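PDB 6VXC: trans-4-hydroxy-L-proline dehydratase from Clostridioides difficile 70-100-2010, which catalyses, as a glycyl radical enzyme, the dehydration of trans-4-hydroxy-L-proline to delta(1)-pyrroline-5-carboxylate in the anaerobic breakdown of hydroxyproline. Local coordinates for residues K777-R782 / D788-L793; K197-R202 / A219-M224; N483-D486 / K491-G494; E274-A279 / G320-D325. One frame throughout, in Å; residues are numbered along the deposited sequence.

Interaction 1 (K777-R782 / D788-L793); sequences KDLIVR and DHFNNL
Ile780 and Val781 pair with His789 and Asp788 as the arms of a short antiparallel beta hairpin. This is the glycyl radical loop of the family. Its turn holds Gly785, which carries the radical in the activated enzyme; the structure contains the unmodified glycine. Val781 and Asp788 are the hydrogen-bonded pair: Val781 N to Asp788 O and Asp788 N to Val781 O are both 3.0 Å. The second arm then turns into a 3-10 segment. There Phe790 N donates to Leu779 O at 2.9 Å, and a water donates to the same oxygen while accepting from Asn791 N. Phe790 has CG anti to its N (chi1 -176°), which lays its side chain alongside that of Leu779. Leu779 CD2 is 3.8 Å from Phe790 CB, and Leu766 and Ala769 of helix 763-771 touch both residues. Val781 CG2 meets Leu793 CD1 at 4.1 Å, with Ile801 of helix 795-803 against both. Asp788 OD1 accepts from Asn792 ND2, and OD2 bonds to Thr356 OG1. On the Ile780 and His789 face, Ile780 CG1 sits over the imidazole in a CH-pi contact, 4.0 Å from the ring centroid. At the same ring, His789 CD2 lies 3.0 Å from Lys777 O.

Interaction 2 (K197-R202 / A219-M224); sequences KDIEAR and ADLEAM
Ile199 and Arg202 of helix 192-205 pack on Leu221 and Met224 of helix 214-248. The two helices follow each other in the chain and form an antiparallel helical hairpin. Within these segments their axes come to 9.5 Å, and their directions are 156° apart. The contact is apolar and mostly buried.

Along 197-202, Ile199 is the first residue to touch the partner. It carries most of the contact from this helix, and its CA is 6.2 Å from Leu221 CA. Its two branches part. CG2 is anti to the backbone N and points at the main chain of the partner, 3.2 Å from Leu221 O, which is tight packing. It is also 4.1 Å from Leu221 CB. The other branch runs out through CG1 to CD1 and crosses the Met224 side chain at about a right angle. Ile199 CD1 lies 3.5 Å from Met224 CB at this crossing. Ile552 of helix 551-554 touches both Ile199 and Met224, so the seam between the helices is covered there by a third element.

One turn on comes Arg202. Across the contact, its aliphatic base does the touching. The chain is bent at chi2 and chi3, and its polar end works outside the pair. NE bonds to Ile552 O and NH1 makes a salt bridge with Glu205. At the base of the chain, Arg202 CB touches both methyls of Leu221, 4.0 Å from CD1 and 4.1 Å from CD2.

Interaction 3 (N483-D486 / K491-G494); sequences NGYD and KQIG
Gly484 O accepts two backbone hydrogen bonds from the opposite segment, from Ile493 N at 3.0 Å and from Gly494 N at 2.9 Å. The second donor lies in the carbonyl plane, on a lone pair. The first comes nearly head-on to the oxygen, but its N-H is bent (137°). A further main-chain bond joins Asp486 N to Lys491 O at 2.8 Å and is nearly straight.

The side-chain bond is made by Gln492. Its chain bends at chi2 (70°), which brings the amide back over the first segment. NE2 donates to Asn483 O at 3.2 Å, in plane with both the carbonyl and its own amide. A water donates to Asn483 O and to Gln492 OE1, so it joins the same two groups.

These bonds close a small beta hairpin just after helix 473-481. Asn483 has positive phi and is the C-prime residue of the Schellman motif that ends this helix.

Of the packing contacts, Gln492 OE1 lies at the edge of the Tyr485 ring, near its plane, and is 3.6 Å from Tyr485 CB, the atom next to the ring. Separately, Asp486 CB meets Ile493 CG1 at 3.7 Å. Ala166 of helix 158-166 touches both these residues. The carboxylate of Asp486 bonds to Ser489 OG and Ile488 N and forms a salt bridge with Lys475.

Interaction 4 (E274-A279 / G320-D325); sequences ETYHQA and GILDRD
Leu322 CD2 sits over one face of the Tyr276 ring in a CH-pi contact. The methyl is 4.0 Å from the ring centroid and 27° off the normal. It leans toward the base of the ring, 3.6 Å from Tyr276 CG. The two side chains cross at about a right angle. Beside them, Thr275 CG2 meets Ile321 CD1 at 4.1 Å, at the more exposed end of the contact.

The next shell fixes these groups. With CG anti to the backbone N (chi1 175°), the Tyr276 ring reaches helix 324-339, where its OH bonds to Ala327 O. Leu330 and Leu331 of that helix touch its side chain. Asp316 of helix 305-318 takes the Tyr276 N-H and packs against Thr275, Ile321 and Leu322. Helix 305-318 ends in a Schellman motif at Gly320. Ile321 and Leu322 belong to the short link from there to Asp323, the N-cap of helix 324-339.

On the other segment, Thr275 is the N-cap of helix 276-293. Its OG1 accepts from Gln278 N at 3.0 Å. Gln278 OE1 accepts from Glu274 N at 2.8 Å and, weakly, from Thr275 N. The arrangement is thus a helix start packed on an interhelical link, with Thr275 and Gln278 forming a capping box.

Overall arrangement
Interaction 1 is the one close to the chemistry. Its Asp788 side chain is about 11 Å from that of Cys454, the cysteine assigned by similarity as the radical intermediate. The other three lie away from the annotated sites, in the pyruvate formate lyase-like part of the chain. Interactions 2 and 4 are the nearest pair, with centres 32 Å apart and nearest atoms about 13 Å apart. Interactions 3 and 4 are the farthest, at 61 Å between centres, on opposite sides of the chain's centre. Interactions 1 and 3 are both hairpins, with centres 38 Å apart. No two contacts touch, and along the chain they follow in the order 2, 4, 3, 1, each closed before the following one opens.

Interaction 1 (K777-R782 / D788-L793)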
loop_
_atom_site.group_PDB
_atom_site.type_symbol
_atom_site.label_atom_id
_atom_site.label_comp_id
_atom_site.label_asym_id
_atom_site.label_seq_id
_atom_site.Cartn_x
_atom_site.Cartn_y
_atom_site.Cartn_z
ATOM N N LYS A 777 -5.177 -21.768 -12.040
ATOM C CA LYS A 777 -3.960 -21.056 -11.679
ATOM C C LYS A 777 -3.964 -19.618 -12.179
ATOM O O LYS A 777 -3.214 -18.795 -11.649
ATOM C CB LYS A 777 -2.765 -21.823 -12.248
ATOM C CG LYS A 777 -2.597 -23.203 -11.631
ATOM C CD LYS A 777 -1.361 -23.940 -12.135
ATOM C CE LYS A 777 -0.102 -23.106 -12.123
ATOM N NZ LYS A 777 1.005 -23.832 -12.819
ATOM N N ASP A 778 -4.796 -19.303 -13.176
ATOM C CA ASP A 778 -4.882 -17.976 -13.770
ATOM C C ASP A 778 -5.968 -17.101 -13.156
ATOM O O ASP A 778 -6.052 -15.923 -13.496
ATOM C CB ASP A 778 -5.147 -18.097 -15.281
ATOM C CG ASP A 778 -3.961 -18.679 -16.043
ATOM O OD1 ASP A 778 -2.828 -18.669 -15.504
ATOM O OD2 ASP A 778 -4.178 -19.182 -17.170
ATOM N N LEU A 779 -6.776 -17.632 -12.251
ATOM C CA LEU A 779 -7.936 -16.907 -11.756
ATOM C C LEU A 779 -7.488 -15.797 -10.814
ATOM O O LEU A 779 -6.822 -16.064 -9.813
ATOM C CB LEU A 779 -8.875 -17.872 -11.046
ATOM C CG LEU A 779 -10.112 -17.294 -10.375
ATOM C CD1 LEU A 779 -11.008 -16.613 -11.404
ATOM C CD2 LEU A 779 -10.833 -18.391 -9.618
ATOM N N ILE A 780 -7.861 -14.560 -11.131
ATOM C CA ILE A 780 -7.503 -13.371 -10.362
ATOM C C ILE A 780 -8.782 -12.692 -9.885
ATOM O O ILE A 780 -9.754 -12.603 -10.641
ATOM C CB ILE A 780 -6.657 -12.400 -11.210
ATOM C CG1 ILE A 780 -5.309 -13.045 -11.570
ATOM C CG2 ILE A 780 -6.523 -11.036 -10.521
ATOM C CD1 ILE A 780 -4.522 -12.281 -12.612
ATOM N N VAL A 781 -8.803 -12.253 -8.622
ATOM C CA VAL A 781 -9.949 -11.533 -8.065
ATOM C C VAL A 781 -9.462 -10.284 -7.338
ATOM O O VAL A 781 -8.273 -10.119 -7.059
ATOM C CB VAL A 781 -10.819 -12.393 -7.111
ATOM C CG1 VAL A 781 -11.432 -13.562 -7.843
ATOM C CG2 VAL A 781 -10.028 -12.853 -5.922
ATOM N N ARG A 782 -10.413 -9.405 -7.030
ATOM C CA ARG A 782 -10.147 -8.204 -6.250
ATOM C C ARG A 782 -10.261 -8.528 -4.765
ATOM O O ARG A 782 -11.267 -9.075 -4.325
ATOM C CB ARG A 782 -11.123 -7.084 -6.616
ATOM C CG ARG A 782 -10.684 -5.702 -6.135
ATOM C CD ARG A 782 -9.411 -5.249 -6.862
ATOM N NE ARG A 782 -8.960 -3.943 -6.411
ATOM C CZ ARG A 782 -7.947 -3.261 -6.943
ATOM N NH1 ARG A 782 -7.623 -2.067 -6.458
ATOM N NH2 ARG A 782 -7.269 -3.759 -7.970
ATOM N N ASP A 788 -5.251 -10.146 -6.825
ATOM C CA ASP A 788 -4.331 -11.241 -6.554
ATOM C C ASP A 788 -4.907 -12.527 -7.123
ATOM O O ASP A 788 -6.104 -12.631 -7.364
ATOM C CB ASP A 788 -4.068 -11.389 -5.040
ATOM C CG ASP A 788 -2.689 -11.972 -4.731
ATOM O OD1 ASP A 788 -2.086 -12.617 -5.621
ATOM O OD2 ASP A 788 -2.210 -11.776 -3.584
ATOM N N HIS A 789 -4.043 -13.516 -7.316
ATOM C CA HIS A 789 -4.523 -14.840 -7.682
ATOM C C HIS A 789 -5.356 -15.434 -6.556
ATOM O O HIS A 789 -4.970 -15.381 -5.386
ATOM C CB HIS A 789 -3.351 -15.763 -8.015
ATOM C CG HIS A 789 -2.736 -15.487 -9.347
ATOM N ND1 HIS A 789 -1.696 -14.601 -9.515
ATOM C CD2 HIS A 789 -3.035 -15.956 -10.580
ATOM C CE1 HIS A 789 -1.374 -14.541 -10.794
ATOM N NE2 HIS A 789 -2.167 -15.358 -11.463
ATOM N N PHE A 790 -6.533 -15.951 -6.920
ATOM C CA PHE A 790 -7.416 -16.612 -5.972
ATOM C C PHE A 790 -6.694 -17.712 -5.193
ATOM O O PHE A 790 -6.896 -17.856 -3.985
ATOM C CB PHE A 790 -8.635 -17.156 -6.741
ATOM C CG PHE A 790 -9.692 -17.785 -5.878
ATOM C CD1 PHE A 790 -10.535 -17.004 -5.110
ATOM C CD2 PHE A 790 -9.899 -19.161 -5.904
ATOM C CE1 PHE A 790 -11.526 -17.586 -4.323
ATOM C CE2 PHE A 790 -10.894 -19.751 -5.135
ATOM C CZ PHE A 790 -11.702 -18.971 -4.344
ATOM N N ASN A 791 -5.813 -18.456 -5.860
ATOM C CA ASN A 791 -5.054 -19.532 -5.229
ATOM C C ASN A 791 -4.021 -19.035 -4.214
ATOM O O ASN A 791 -3.481 -19.857 -3.471
ATOM C CB ASN A 791 -4.328 -20.384 -6.286
ATOM C CG ASN A 791 -5.266 -21.289 -7.075
ATOM O OD1 ASN A 791 -6.425 -21.489 -6.705
ATOM N ND2 ASN A 791 -4.739 -21.890 -8.146
ATOM N N ASN A 792 -3.696 -17.741 -4.193
ATOM C CA ASN A 792 -2.800 -17.187 -3.178
ATOM C C ASN A 792 -3.518 -16.844 -1.882
ATOM O O ASN A 792 -2.872 -16.376 -0.944
ATOM C CB ASN A 792 -2.094 -15.928 -3.687
ATOM C CG ASN A 792 -0.960 -16.246 -4.645
ATOM O OD1 ASN A 792 -0.423 -17.342 -4.639
ATOM N ND2 ASN A 792 -0.583 -15.271 -5.462
ATOM N N LEU A 793 -4.827 -17.030 -1.815
ATOM C CA LEU A 793 -5.613 -16.605 -0.676
ATOM C C LEU A 793 -5.935 -17.792 0.232
ATOM O O LEU A 793 -6.150 -18.911 -0.237
ATOM C CB LEU A 793 -6.895 -15.928 -1.152
ATOM C CG LEU A 793 -6.731 -14.940 -2.324
ATOM C CD1 LEU A 793 -8.080 -14.440 -2.743
ATOM C CD2 LEU A 793 -5.807 -13.757 -1.978
HETATM O O HOH W 1 -5.598 -18.402 -8.872
#

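Interaction 2 (K197-R202 / A219-M224)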
loop_
_atom_site.group_PDB
_atom_site.type_symbol
_atom_site.label_atom_id
_atom_site.label_comp_id
_atom_site.label_asym_id
_atom_site.label_seq_id
_atom_site.Cartn_x
_atom_site.Cartn_y
_atom_site.Cartn_z
ATOM N N LYS A 197 24.943 18.882 -7.518
ATOM C CA LYS A 197 25.339 20.287 -7.538
ATOM C C LYS A 197 24.451 21.118 -6.627
ATOM O O LYS A 197 24.924 22.045 -5.962
ATOM C CB LYS A 197 25.293 20.834 -8.967
ATOM C CG LYS A 197 26.392 20.296 -9.850
ATOM C CD LYS A 197 26.370 20.929 -11.228
ATOM C CE LYS A 197 27.664 20.643 -11.969
ATOM N NZ LYS A 197 27.547 20.965 -13.421
ATOM N N ASP A 198 23.149 20.833 -6.623
ATOM C CA ASP A 198 22.255 21.501 -5.685
ATOM C C ASP A 198 22.684 21.245 -4.243
ATOM O O ASP A 198 22.642 22.150 -3.406
ATOM C CB ASP A 198 20.812 21.032 -5.889
ATOM C CG ASP A 198 20.221 21.463 -7.234
ATOM O OD1 ASP A 198 20.764 22.373 -7.896
ATOM O OD2 ASP A 198 19.193 20.880 -7.623
ATOM N N ILE A 199 23.061 20.006 -3.930
ATOM C CA ILE A 199 23.443 19.663 -2.567
ATOM C C ILE A 199 24.748 20.360 -2.181
ATOM O O ILE A 199 24.872 20.922 -1.088
ATOM C CB ILE A 199 23.535 18.132 -2.421
ATOM C CG1 ILE A 199 22.124 17.510 -2.509
ATOM C CG2 ILE A 199 24.295 17.747 -1.134
ATOM C CD1 ILE A 199 22.115 16.040 -2.906
ATOM N N GLU A 200 25.720 20.369 -3.087
ATOM C CA GLU A 200 26.981 21.048 -2.807
ATOM C C GLU A 200 26.767 22.538 -2.595
ATOM O O GLU A 200 27.426 23.152 -1.748
ATOM C CB GLU A 200 27.963 20.774 -3.944
ATOM C CG GLU A 200 28.459 19.333 -3.923
ATOM C CD GLU A 200 29.258 18.926 -5.151
ATOM O OE1 GLU A 200 29.154 19.591 -6.204
ATOM O OE2 GLU A 200 30.022 17.945 -5.039
ATOM N N ALA A 201 25.837 23.137 -3.340
ATOM C CA ALA A 201 25.516 24.540 -3.111
ATOM C C ALA A 201 24.945 24.759 -1.713
ATOM O O ALA A 201 25.297 25.734 -1.037
ATOM C CB ALA A 201 24.536 25.035 -4.172
ATOM N N ARG A 202 24.056 23.864 -1.263
ATOM C CA ARG A 202 23.522 23.974 0.094
ATOM C C ARG A 202 24.631 23.831 1.132
ATOM O O ARG A 202 24.673 24.579 2.111
ATOM C CB ARG A 202 22.443 22.918 0.335
ATOM C CG ARG A 202 21.083 23.237 -0.253
ATOM C CD ARG A 202 20.387 24.415 0.442
ATOM N NE ARG A 202 19.930 24.083 1.795
ATOM C CZ ARG A 202 20.315 24.714 2.903
ATOM N NH1 ARG A 202 21.172 25.721 2.844
ATOM N NH2 ARG A 202 19.846 24.329 4.079
ATOM N N ALA A 219 25.373 16.671 7.920
ATOM C CA ALA A 219 25.396 15.212 7.910
ATOM C C ALA A 219 24.379 14.653 6.911
ATOM O O ALA A 219 24.697 13.748 6.128
ATOM C CB ALA A 219 25.134 14.680 9.323
ATOM N N ASP A 220 23.156 15.195 6.910
ATOM C CA ASP A 220 22.140 14.731 5.957
ATOM C C ASP A 220 22.509 15.088 4.514
ATOM O O ASP A 220 22.339 14.272 3.614
ATOM C CB ASP A 220 20.770 15.333 6.292
ATOM C CG ASP A 220 20.034 14.593 7.415
ATOM O OD1 ASP A 220 20.440 13.467 7.781
ATOM O OD2 ASP A 220 19.033 15.154 7.921
ATOM N N LEU A 221 23.005 16.306 4.276
ATOM C CA LEU A 221 23.365 16.725 2.920
ATOM C C LEU A 221 24.567 15.938 2.398
ATOM O O LEU A 221 24.596 15.542 1.228
ATOM C CB LEU A 221 23.650 18.230 2.910
ATOM C CG LEU A 221 22.402 19.101 3.077
ATOM C CD1 LEU A 221 22.752 20.483 3.556
ATOM C CD2 LEU A 221 21.615 19.195 1.765
ATOM N N GLU A 222 25.569 15.701 3.248
ATOM C CA GLU A 222 26.692 14.859 2.833
ATOM C C GLU A 222 26.218 13.470 2.425
ATOM O O GLU A 222 26.715 12.897 1.451
ATOM C CB GLU A 222 27.742 14.739 3.946
ATOM C CG GLU A 222 28.589 15.956 4.161
ATOM C CD GLU A 222 29.674 15.761 5.234
ATOM O OE1 GLU A 222 30.645 16.543 5.212
ATOM O OE2 GLU A 222 29.572 14.832 6.070
ATOM N N ALA A 223 25.281 12.894 3.179
ATOM C CA ALA A 223 24.754 11.590 2.803
ATOM C C ALA A 223 24.030 11.649 1.459
ATOM O O ALA A 223 24.161 10.741 0.634
ATOM C CB ALA A 223 23.828 11.062 3.899
ATOM N N MET A 224 23.248 12.705 1.231
ATOM C CA MET A 224 22.539 12.830 -0.040
ATOM C C MET A 224 23.508 12.881 -1.209
ATOM O O MET A 224 23.241 12.301 -2.269
ATOM C CB MET A 224 21.631 14.061 -0.028
ATOM C CG MET A 224 20.428 13.931 0.887
ATOM S SD MET A 224 19.429 15.425 0.862
ATOM C CE MET A 224 19.139 15.657 2.593
#

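Interaction 3 (N483-D486 / K491-G494)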
loop_
_atom_site.group_PDB
_atom_site.type_symbol
_atom_site.label_atom_id
_atom_site.label_comp_id
_atom_site.label_asym_id
_atom_site.label_seq_id
_atom_site.Cartn_x
_atom_site.Cartn_y
_atom_site.Cartn_z
ATOM N N ASN A 483 -15.664 -5.063 29.886
ATOM C CA ASN A 483 -15.037 -4.248 30.926
ATOM C C ASN A 483 -13.515 -4.286 30.813
ATOM O O ASN A 483 -12.797 -4.393 31.808
ATOM C CB ASN A 483 -15.513 -4.698 32.311
ATOM C CG ASN A 483 -15.277 -3.668 33.401
ATOM O OD1 ASN A 483 -15.094 -2.476 33.147
ATOM N ND2 ASN A 483 -15.366 -4.122 34.642
ATOM N N GLY A 484 -13.019 -4.211 29.583
ATOM C CA GLY A 484 -11.599 -4.182 29.318
ATOM C C GLY A 484 -10.961 -5.541 29.188
ATOM O O GLY A 484 -9.789 -5.626 28.811
ATOM N N TYR A 485 -11.688 -6.599 29.508
ATOM C CA TYR A 485 -11.170 -7.952 29.426
ATOM C C TYR A 485 -11.340 -8.474 28.007
ATOM O O TYR A 485 -12.369 -8.247 27.371
ATOM C CB TYR A 485 -11.908 -8.841 30.429
ATOM C CG TYR A 485 -11.471 -10.279 30.496
ATOM C CD1 TYR A 485 -10.287 -10.634 31.130
ATOM C CD2 TYR A 485 -12.265 -11.290 29.980
ATOM C CE1 TYR A 485 -9.897 -11.949 31.220
ATOM C CE2 TYR A 485 -11.883 -12.609 30.071
ATOM C CZ TYR A 485 -10.701 -12.926 30.692
ATOM O OH TYR A 485 -10.315 -14.233 30.784
ATOM N N ASP A 486 -10.322 -9.152 27.510
ATOM C CA ASP A 486 -10.384 -9.748 26.186
ATOM C C ASP A 486 -10.794 -11.210 26.317
ATOM O O ASP A 486 -10.008 -12.016 26.828
ATOM C CB ASP A 486 -9.031 -9.617 25.489
ATOM C CG ASP A 486 -8.964 -10.360 24.181
ATOM O OD1 ASP A 486 -10.023 -10.730 23.655
ATOM O OD2 ASP A 486 -7.832 -10.582 23.696
ATOM N N LYS A 491 -7.003 -12.028 28.816
ATOM C CA LYS A 491 -6.195 -11.061 29.540
ATOM C C LYS A 491 -6.936 -9.738 29.620
ATOM O O LYS A 491 -7.818 -9.444 28.801
ATOM C CB LYS A 491 -4.834 -10.829 28.878
ATOM C CG LYS A 491 -4.005 -12.079 28.742
ATOM C CD LYS A 491 -2.508 -11.775 28.714
ATOM C CE LYS A 491 -2.125 -10.729 27.704
ATOM N NZ LYS A 491 -0.630 -10.647 27.524
ATOM N N GLN A 492 -6.556 -8.937 30.614
ATOM C CA GLN A 492 -7.028 -7.561 30.734
ATOM C C GLN A 492 -6.228 -6.701 29.758
ATOM O O GLN A 492 -5.090 -6.327 30.034
ATOM C CB GLN A 492 -6.866 -7.061 32.166
ATOM C CG GLN A 492 -7.482 -5.692 32.419
ATOM C CD GLN A 492 -9.007 -5.709 32.386
ATOM O OE1 GLN A 492 -9.628 -6.766 32.368
ATOM N NE2 GLN A 492 -9.610 -4.536 32.356
ATOM N N ILE A 493 -6.841 -6.345 28.634
ATOM C CA ILE A 493 -6.167 -5.603 27.575
ATOM C C ILE A 493 -6.531 -4.124 27.612
ATOM O O ILE A 493 -5.671 -3.269 27.411
ATOM C CB ILE A 493 -6.489 -6.232 26.195
ATOM C CG1 ILE A 493 -5.944 -7.670 26.121
ATOM C CG2 ILE A 493 -6.008 -5.350 25.031
ATOM C CD1 ILE A 493 -4.446 -7.756 26.315
ATOM N N GLY A 494 -7.785 -3.812 27.906
ATOM C CA GLY A 494 -8.266 -2.451 27.989
ATOM C C GLY A 494 -8.394 -1.952 29.416
ATOM O O GLY A 494 -7.743 -2.453 30.337
HETATM O O HOH W 2 -12.229 -6.531 34.095
#

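Interaction 4 (E274-A279 / G320-D325)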
loop_
_atom_site.group_PDB
_atom_site.type_symbol
_atom_site.label_atom_id
_atom_site.label_comp_id
_atom_site.label_asym_id
_atom_site.label_seq_id
_atom_site.Cartn_x
_atom_site.Cartn_y
_atom_site.Cartn_z
ATOM N N GLU A 274 16.145 12.763 -21.659
ATOM C CA GLU A 274 15.859 13.564 -22.842
ATOM C C GLU A 274 14.759 12.975 -23.719
ATOM O O GLU A 274 14.174 13.706 -24.516
ATOM C CB GLU A 274 17.126 13.720 -23.696
ATOM C CG GLU A 274 18.298 14.365 -22.968
ATOM C CD GLU A 274 18.081 15.838 -22.672
ATOM O OE1 GLU A 274 17.170 16.440 -23.281
ATOM O OE2 GLU A 274 18.810 16.392 -21.818
ATOM N N THR A 275 14.475 11.683 -23.591
ATOM C CA THR A 275 13.493 10.996 -24.414
ATOM C C THR A 275 12.525 10.218 -23.523
ATOM O O THR A 275 12.800 9.958 -22.352
ATOM C CB THR A 275 14.169 10.038 -25.399
ATOM O OG1 THR A 275 14.717 8.936 -24.673
ATOM C CG2 THR A 275 15.317 10.752 -26.178
ATOM N N TYR A 276 11.384 9.843 -24.113
ATOM C CA TYR A 276 10.383 9.024 -23.434
ATOM C C TYR A 276 10.989 7.726 -22.919
ATOM O O TYR A 276 10.725 7.307 -21.785
ATOM C CB TYR A 276 9.240 8.763 -24.416
ATOM C CG TYR A 276 8.096 7.846 -24.031
ATOM C CD1 TYR A 276 8.223 6.472 -24.135
ATOM C CD2 TYR A 276 6.851 8.370 -23.672
ATOM C CE1 TYR A 276 7.174 5.645 -23.846
ATOM C CE2 TYR A 276 5.787 7.547 -23.385
ATOM C CZ TYR A 276 5.957 6.178 -23.481
ATOM O OH TYR A 276 4.931 5.323 -23.210
ATOM N N HIS A 277 11.778 7.062 -23.760
ATOM C CA HIS A 277 12.504 5.864 -23.349
ATOM C C HIS A 277 13.393 6.158 -22.138
ATOM O O HIS A 277 13.397 5.412 -21.157
ATOM C CB HIS A 277 13.350 5.382 -24.529
ATOM C CG HIS A 277 13.935 4.021 -24.366
ATOM N ND1 HIS A 277 14.342 3.515 -23.154
ATOM C CD2 HIS A 277 14.243 3.080 -25.285
ATOM C CE1 HIS A 277 14.837 2.301 -23.326
ATOM N NE2 HIS A 277 14.797 2.018 -24.616
ATOM N N GLN A 278 14.159 7.250 -22.198
ATOM C CA GLN A 278 15.048 7.587 -21.087
ATOM C C GLN A 278 14.265 7.942 -19.833
ATOM O O GLN A 278 14.734 7.668 -18.726
ATOM C CB GLN A 278 15.975 8.743 -21.465
ATOM C CG GLN A 278 17.038 8.325 -22.451
ATOM C CD GLN A 278 17.706 9.489 -23.143
ATOM O OE1 GLN A 278 17.592 10.640 -22.720
ATOM N NE2 GLN A 278 18.412 9.194 -24.212
ATOM N N ALA A 279 13.097 8.574 -19.992
ATOM C CA ALA A 279 12.269 8.916 -18.840
ATOM C C ALA A 279 11.813 7.666 -18.100
ATOM O O ALA A 279 11.804 7.634 -16.865
ATOM C CB ALA A 279 11.076 9.765 -19.269
ATOM N N GLY A 320 9.979 12.224 -34.728
ATOM C CA GLY A 320 10.091 11.001 -35.496
ATOM C C GLY A 320 10.878 9.882 -34.871
ATOM O O GLY A 320 11.232 8.937 -35.574
ATOM N N ILE A 321 11.141 9.929 -33.561
ATOM C CA ILE A 321 11.880 8.863 -32.897
ATOM C C ILE A 321 10.981 7.927 -32.104
ATOM O O ILE A 321 11.472 6.963 -31.509
ATOM C CB ILE A 321 12.982 9.433 -31.979
ATOM C CG1 ILE A 321 12.384 10.252 -30.834
ATOM C CG2 ILE A 321 13.989 10.253 -32.779
ATOM C CD1 ILE A 321 13.387 10.570 -29.747
ATOM N N LEU A 322 9.676 8.160 -32.107
ATOM C CA LEU A 322 8.746 7.362 -31.324
ATOM C C LEU A 322 7.415 7.326 -32.051
ATOM O O LEU A 322 7.044 8.281 -32.737
ATOM C CB LEU A 322 8.543 7.948 -29.916
ATOM C CG LEU A 322 7.783 7.134 -28.858
ATOM C CD1 LEU A 322 8.545 5.873 -28.500
ATOM C CD2 LEU A 322 7.617 7.966 -27.608
ATOM N N ASP A 323 6.691 6.226 -31.882
ATOM C CA ASP A 323 5.294 6.152 -32.282
ATOM C C ASP A 323 4.491 5.473 -31.168
ATOM O O ASP A 323 5.041 5.026 -30.156
ATOM C CB ASP A 323 5.135 5.426 -33.630
ATOM C CG ASP A 323 5.651 3.993 -33.603
ATOM O OD1 ASP A 323 5.983 3.481 -32.521
ATOM O OD2 ASP A 323 5.682 3.359 -34.678
ATOM N N ARG A 324 3.173 5.384 -31.359
ATOM C CA ARG A 324 2.322 4.834 -30.313
ATOM C C ARG A 324 2.722 3.409 -29.965
ATOM O O ARG A 324 2.736 3.030 -28.787
ATOM C CB ARG A 324 0.852 4.878 -30.743
ATOM C CG ARG A 324 -0.119 4.675 -29.585
ATOM C CD ARG A 324 -1.552 4.500 -30.048
ATOM N NE ARG A 324 -2.521 4.622 -28.958
ATOM C CZ ARG A 324 -2.917 3.620 -28.178
ATOM N NH1 ARG A 324 -3.821 3.841 -27.221
ATOM N NH2 ARG A 324 -2.425 2.402 -28.355
ATOM N N ASP A 325 3.072 2.611 -30.973
ATOM C CA ASP A 325 3.418 1.213 -30.732
ATOM C C ASP A 325 4.659 1.084 -29.856
ATOM O O ASP A 325 4.704 0.243 -28.950
ATOM C CB ASP A 325 3.634 0.492 -32.058
ATOM C CG ASP A 325 2.328 0.086 -32.723
ATOM O OD1 ASP A 325 1.259 0.179 -32.088
ATOM O OD2 ASP A 325 2.390 -0.349 -33.884
#